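Glycoside Hydrolase (Bacteroides uniformis, PDB 5TA0) probably hydrolyses agarose and its oligosaccharides, binding neoagarooctaose in a pocket of its barrel domain. Local coordinates at residues K194-W206 against N237-F249. Sequence-based numbering, arbitrary orientation. Where two conformers were deposited one is given.
Sequences KPGFCEVINEPLW and NPDMKVGGYCTAF. With AAL (3,6-anhydro-alpha-L-galactopyranose), chain C; GAL (beta-D-galactopyranose), chain B; GAL (beta-D-galactopyranose), chain D.
Cys198 and Glu199 pair in parallel with Val242 and Gly243, on neighbouring strands 197-199 and 242-247 whose axes approach to 4.7 Å at 32°; the link between them is a right-handed beta-alpha-beta crossover that includes helix 219-236, within the parallel sheet of the catalytic barrel. Beta/alpha barrels carry their active sites at the C-terminal ends of the strands, and this contact is a worked example. Cys198 N donates a hydrogen bond to Lys241 O, Gly243 N to Cys198 O and Val200 N to Gly243 O; farther on, Glu203 N donates one to Cys246 O at 3.0 Å.

Near the strand starts, Met240, in one of its two modelled conformers, bends at chi2 and chi3 to fold over Cys198, with CG against Cys198 SG and CE beside Pro195 CG. Two residues on, Val200 CG2 meets Val242 CG1 at 3.6 Å.

At the C-terminal ends the two segments line the glycan pocket. Glu203 lays CG and CD against Ala248 CB; its OE1 comes 2.8 Å from O2 of the chain D galactose, while OE2 is hydrogen-bonded to His281. Trp206, with CG anti to the backbone N (chi1 176°), offers one indole face to C6 of the anhydrogalactose; the edge of Phe249 points to its six-membered ring in an offset edge-to-face pair, planes at 69°. With an alanine at Trp206, the anhydrogalactose is likely to lose the indole face against its C6, and the Phe249 edge its partner. Phe249 also meets the sugar edge-on, its CZ lying 3.3 Å from O5 of the anhydrogalactose.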
loop_
_atom_site.group_PDB
_atom_site.type_symbol
_atom_site.label_atom_id
_atom_site.label_comp_id
_atom_site.label_asym_id
_atom_site.label_seq_id
_atom_site.Cartn_x
_atom_site.Cartn_y
_atom_site.Cartn_z
ATOM N N LYS A 194 7.442 20.500 -7.481
ATOM C CA LYS A 194 6.028 20.150 -7.582
ATOM C C LYS A 194 5.789 18.736 -7.050
ATOM O O LYS A 194 6.646 17.857 -7.154
ATOM C CB LYS A 194 5.536 20.221 -9.032
ATOM C CG LYS A 194 5.582 21.603 -9.653
ATOM C CD LYS A 194 4.343 22.410 -9.349
ATOM C CE LYS A 194 4.614 23.876 -9.700
ATOM N NZ LYS A 194 3.531 24.816 -9.341
ATOM N N PRO A 195 4.603 18.508 -6.464
ATOM C CA PRO A 195 4.267 17.127 -6.081
ATOM C C PRO A 195 4.250 16.171 -7.246
ATOM O O PRO A 195 3.889 16.555 -8.369
ATOM C CB PRO A 195 2.875 17.253 -5.440
ATOM C CG PRO A 195 2.382 18.567 -5.771
ATOM C CD PRO A 195 3.487 19.441 -6.243
ATOM N N GLY A 196 4.628 14.920 -6.989
ATOM C CA GLY A 196 4.441 13.881 -7.983
ATOM C C GLY A 196 3.006 13.441 -8.170
ATOM O O GLY A 196 2.615 12.971 -9.236
ATOM N N PHE A 197 2.197 13.581 -7.096
ATOM C CA PHE A 197 0.827 13.067 -7.065
ATOM C C PHE A 197 -0.014 13.978 -6.195
ATOM O O PHE A 197 0.424 14.370 -5.112
ATOM C CB PHE A 197 0.792 11.670 -6.439
ATOM C CG PHE A 197 1.629 10.657 -7.150
ATOM C CD1 PHE A 197 1.100 9.864 -8.151
ATOM C CD2 PHE A 197 2.981 10.530 -6.845
ATOM C CE1 PHE A 197 1.896 8.914 -8.791
ATOM C CE2 PHE A 197 3.778 9.620 -7.528
ATOM C CZ PHE A 197 3.228 8.817 -8.486
ATOM N N CYS A 198 -1.217 14.295 -6.657
ATOM C CA CYS A 198 -2.209 15.047 -5.885
ATOM C C CYS A 198 -3.429 14.194 -5.639
ATOM O O CYS A 198 -4.281 14.009 -6.511
ATOM C CB CYS A 198 -2.573 16.347 -6.594
ATOM S SG CYS A 198 -1.227 17.555 -6.643
ATOM N N GLU A 199 -3.542 13.713 -4.410
ATOM C CA GLU A 199 -4.781 13.106 -3.968
ATOM C C GLU A 199 -5.773 14.225 -3.709
ATOM O O GLU A 199 -5.403 15.303 -3.280
ATOM C CB GLU A 199 -4.574 12.296 -2.689
ATOM C CG GLU A 199 -3.592 11.125 -2.768
ATOM C CD GLU A 199 -3.399 10.484 -1.399
ATOM O OE1 GLU A 199 -2.985 11.187 -0.454
ATOM O OE2 GLU A 199 -3.739 9.265 -1.274
ATOM N N VAL A 200 -7.047 13.951 -3.962
ATOM C CA VAL A 200 -8.068 14.991 -3.775
ATOM C C VAL A 200 -8.305 15.284 -2.290
ATOM O O VAL A 200 -8.218 16.435 -1.828
ATOM C CB VAL A 200 -9.375 14.603 -4.509
ATOM C CG1 VAL A 200 -10.538 15.519 -4.129
ATOM C CG2 VAL A 200 -9.134 14.632 -6.027
ATOM N N ILE A 201 -8.637 14.236 -1.545
ATOM C CA ILE A 201 -9.123 14.429 -0.163
ATOM C C ILE A 201 -8.923 13.174 0.663
ATOM O O ILE A 201 -9.192 12.060 0.198
ATOM C CB ILE A 201 -10.595 14.921 -0.182
ATOM C CG1 ILE A 201 -11.067 15.399 1.193
ATOM C CG2 ILE A 201 -11.525 13.869 -0.776
ATOM C CD1 ILE A 201 -12.418 16.033 1.157
ATOM N N ASN A 202 -8.468 13.339 1.897
ATOM C CA ASN A 202 -8.155 12.205 2.761
ATOM C C ASN A 202 -9.386 11.568 3.420
ATOM O O ASN A 202 -10.156 12.264 4.089
ATOM C CB ASN A 202 -7.208 12.682 3.862
ATOM C CG ASN A 202 -6.667 11.561 4.704
ATOM O OD1 ASN A 202 -5.902 10.735 4.231
ATOM N ND2 ASN A 202 -7.045 11.533 5.992
ATOM N N GLU A 203 -9.594 10.255 3.228
ATOM C CA GLU A 203 -10.603 9.469 3.966
ATOM C C GLU A 203 -11.969 10.160 4.070
ATOM O O GLU A 203 -12.528 10.355 5.156
ATOM C CB GLU A 203 -10.044 9.115 5.347
ATOM C CG GLU A 203 -8.766 8.289 5.255
ATOM C CD GLU A 203 -8.269 7.706 6.551
ATOM O OE1 GLU A 203 -8.672 8.202 7.615
ATOM O OE2 GLU A 203 -7.415 6.783 6.463
ATOM N N PRO A 204 -12.550 10.510 2.915
ATOM C CA PRO A 204 -13.752 11.327 2.943
ATOM C C PRO A 204 -15.013 10.648 3.439
ATOM O O PRO A 204 -15.826 11.310 4.089
ATOM C CB PRO A 204 -13.898 11.798 1.499
ATOM C CG PRO A 204 -13.242 10.707 0.682
ATOM C CD PRO A 204 -12.060 10.303 1.541
ATOM N N LEU A 205 -15.215 9.378 3.106
ATOM C CA LEU A 205 -16.409 8.662 3.551
ATOM C C LEU A 205 -16.389 8.340 5.019
ATOM O O LEU A 205 -17.457 8.209 5.611
ATOM C CB LEU A 205 -16.721 7.433 2.692
ATOM C CG LEU A 205 -17.080 7.789 1.236
ATOM C CD1 LEU A 205 -17.437 6.519 0.480
ATOM C CD2 LEU A 205 -18.216 8.806 1.117
ATOM N N TRP A 206 -15.214 8.282 5.634
ATOM C CA TRP A 206 -15.144 8.231 7.081
ATOM C C TRP A 206 -15.879 9.442 7.675
ATOM O O TRP A 206 -16.760 9.288 8.532
ATOM C CB TRP A 206 -13.701 8.158 7.580
ATOM C CG TRP A 206 -13.617 8.200 9.074
ATOM C CD1 TRP A 206 -13.202 9.236 9.827
ATOM C CD2 TRP A 206 -14.024 7.171 9.990
ATOM N NE1 TRP A 206 -13.317 8.933 11.166
ATOM C CE2 TRP A 206 -13.834 7.678 11.294
ATOM C CE3 TRP A 206 -14.575 5.893 9.836
ATOM C CZ2 TRP A 206 -14.147 6.923 12.446
ATOM C CZ3 TRP A 206 -14.871 5.140 10.989
ATOM C CH2 TRP A 206 -14.655 5.661 12.261
ATOM N N ASN A 237 -2.611 23.597 -13.462
ATOM C CA ASN A 237 -1.384 22.781 -13.459
ATOM C C ASN A 237 -1.587 21.606 -14.407
ATOM O O ASN A 237 -1.904 20.490 -13.992
ATOM C CB ASN A 237 -1.085 22.254 -12.040
ATOM C CG ASN A 237 -1.127 23.331 -11.009
ATOM O OD1 ASN A 237 -0.148 24.062 -10.793
ATOM N ND2 ASN A 237 -2.292 23.484 -10.378
ATOM N N PRO A 238 -1.461 21.837 -15.728
ATOM C CA PRO A 238 -1.884 20.847 -16.711
ATOM C C PRO A 238 -1.274 19.443 -16.601
ATOM O O PRO A 238 -1.946 18.470 -16.912
ATOM C CB PRO A 238 -1.504 21.505 -18.062
ATOM C CG PRO A 238 -1.473 22.955 -17.791
ATOM C CD PRO A 238 -1.075 23.124 -16.345
ATOM N N ASP A 239 -0.055 19.356 -16.133
ATOM C CA ASP A 239 0.578 18.035 -16.081
ATOM C C ASP A 239 0.405 17.258 -14.761
ATOM O O ASP A 239 0.935 16.153 -14.640
ATOM C CB ASP A 239 2.046 18.172 -16.474
ATOM C CG ASP A 239 2.210 18.681 -17.914
ATOM O OD1 ASP A 239 1.494 18.180 -18.830
ATOM O OD2 ASP A 239 3.044 19.584 -18.107
ATOM N N MET A 240 -0.278 17.842 -13.787
ATOM C CA MET A 240 -0.351 17.217 -12.471
ATOM C C MET A 240 -1.216 15.924 -12.606
ATOM O O MET A 240 -2.100 15.840 -13.495
ATOM C CB MET A 240 -0.929 18.219 -11.451
ATOM C CG MET A 240 -0.938 17.722 -10.018
ATOM S SD MET A 240 0.685 17.128 -9.551
ATOM C CE MET A 240 1.579 18.681 -9.608
ATOM N N LYS A 241 -0.879 14.887 -11.830
ATOM C CA LYS A 241 -1.638 13.645 -11.656
ATOM C C LYS A 241 -2.564 13.819 -10.455
ATOM O O LYS A 241 -2.107 14.255 -9.383
ATOM C CB LYS A 241 -0.691 12.466 -11.405
ATOM C CG LYS A 241 0.200 12.062 -12.554
ATOM C CD LYS A 241 1.090 10.919 -12.084
ATOM C CE LYS A 241 2.111 10.479 -13.125
ATOM N NZ LYS A 241 3.052 9.458 -12.560
ATOM N N VAL A 242 -3.840 13.491 -10.648
ATOM C CA VAL A 242 -4.860 13.594 -9.590
ATOM C C VAL A 242 -5.480 12.216 -9.355
ATOM O O VAL A 242 -5.717 11.462 -10.311
ATOM C CB VAL A 242 -5.927 14.629 -9.979
ATOM C CG1 VAL A 242 -7.003 14.764 -8.898
ATOM C CG2 VAL A 242 -5.265 15.982 -10.241
ATOM N N GLY A 243 -5.771 11.900 -8.089
ATOM C CA GLY A 243 -6.334 10.609 -7.755
ATOM C C GLY A 243 -7.295 10.643 -6.572
ATOM O O GLY A 243 -7.420 11.630 -5.859
ATOM N N GLY A 244 -7.949 9.494 -6.377
ATOM C CA GLY A 244 -8.938 9.346 -5.307
ATOM C C GLY A 244 -9.350 7.896 -5.147
ATOM O O GLY A 244 -8.861 7.034 -5.882
ATOM N N TYR A 245 -10.236 7.591 -4.203
ATOM C CA TYR A 245 -10.834 8.543 -3.269
ATOM C C TYR A 245 -10.204 8.520 -1.888
ATOM O O TYR A 245 -10.710 9.161 -0.987
ATOM C CB TYR A 245 -12.360 8.449 -3.221
ATOM C CG TYR A 245 -13.011 7.243 -2.560
ATOM C CD1 TYR A 245 -13.241 7.198 -1.185
ATOM C CD2 TYR A 245 -13.485 6.180 -3.325
ATOM C CE1 TYR A 245 -13.914 6.117 -0.612
ATOM C CE2 TYR A 245 -14.139 5.112 -2.748
ATOM C CZ TYR A 245 -14.367 5.092 -1.398
ATOM O OH TYR A 245 -15.043 4.028 -0.855
ATOM N N CYS A 246 -9.067 7.817 -1.743
ATOM C CA CYS A 246 -8.246 7.803 -0.526
ATOM C C CYS A 246 -9.017 7.168 0.619
ATOM O O CYS A 246 -9.205 7.752 1.683
ATOM C CB CYS A 246 -7.722 9.204 -0.219
ATOM S SG CYS A 246 -6.402 9.274 0.970
ATOM N N THR A 247 -9.483 5.958 0.357
ATOM C CA THR A 247 -10.440 5.252 1.214
ATOM C C THR A 247 -9.857 4.831 2.559
ATOM O O THR A 247 -8.860 4.132 2.610
ATOM C CB THR A 247 -10.893 3.997 0.448
ATOM O OG1 THR A 247 -11.237 4.392 -0.897
ATOM C CG2 THR A 247 -12.054 3.292 1.146
ATOM N N ALA A 248 -10.527 5.171 3.647
ATOM C CA ALA A 248 -10.101 4.777 4.992
ATOM C C ALA A 248 -10.143 3.279 5.218
ATOM O O ALA A 248 -9.182 2.720 5.783
ATOM C CB ALA A 248 -10.940 5.481 6.059
ATOM N N PHE A 249 -11.242 2.650 4.781
ATOM C CA PHE A 249 -11.540 1.247 5.091
ATOM C C PHE A 249 -12.257 0.619 3.910
ATOM O O PHE A 249 -13.477 0.597 3.863
ATOM C CB PHE A 249 -12.408 1.140 6.371
ATOM C CG PHE A 249 -11.745 1.708 7.582
ATOM C CD1 PHE A 249 -10.624 1.105 8.120
ATOM C CD2 PHE A 249 -12.174 2.930 8.131
ATOM C CE1 PHE A 249 -9.962 1.667 9.211
ATOM C CE2 PHE A 249 -11.511 3.480 9.226
ATOM C CZ PHE A 249 -10.399 2.851 9.762
HETATM C C1 AAL C . -10.458 5.774 13.143
HETATM C C2 AAL C . -9.715 6.958 13.761
HETATM C C3 AAL C . -9.225 7.841 12.642
HETATM C C4 AAL C . -8.294 7.093 11.729
HETATM C C5 AAL C . -9.306 6.231 11.030
HETATM C C6 AAL C . -10.378 7.236 10.683
HETATM O O2 AAL C . -8.599 6.512 14.544
HETATM O O3 AAL C . -10.341 8.165 11.790
HETATM O O4 AAL C . -7.751 8.003 10.801
HETATM O O5 AAL C . -9.773 5.272 11.982
HETATM C C1 GAL B . -13.126 2.512 15.643
HETATM C C2 GAL B . -11.939 3.447 15.551
HETATM C C3 GAL B . -11.809 4.050 14.156
HETATM C C4 GAL B . -11.873 2.963 13.092
HETATM C C5 GAL B . -13.128 2.124 13.293
HETATM C C6 GAL B . -13.279 1.066 12.218
HETATM O O1 GAL B . -13.184 1.843 16.917
HETATM O O2 GAL B . -12.071 4.526 16.475
HETATM O O3 GAL B . -10.573 4.770 14.154
HETATM O O4 GAL B . -10.725 2.104 13.167
HETATM O O5 GAL B . -13.048 1.529 14.597
HETATM O O6 GAL B . -14.485 0.329 12.424
HETATM C C1 GAL D . -6.326 8.096 10.872
HETATM C C2 GAL D . -5.995 9.163 9.841
HETATM C C3 GAL D . -4.621 9.789 10.008
HETATM C C4 GAL D . -4.193 9.918 11.466
HETATM C C5 GAL D . -4.476 8.678 12.269
HETATM C C6 GAL D . -4.099 8.761 13.759
HETATM O O2 GAL D . -6.038 8.595 8.540
HETATM O O3 GAL D . -4.784 11.092 9.427
HETATM O O4 GAL D . -4.903 11.032 12.035
HETATM O O5 GAL D . -5.885 8.472 12.180
HETATM O O6 GAL D . -2.689 8.945 13.980
HETATM O O HOH W 1 2.308 23.329 -11.592
HETATM O O HOH W 2 4.280 11.506 -10.914
HETATM O O HOH W 3 2.141 14.569 -11.574
HETATM O O HOH W 4 -7.989 4.495 7.936
#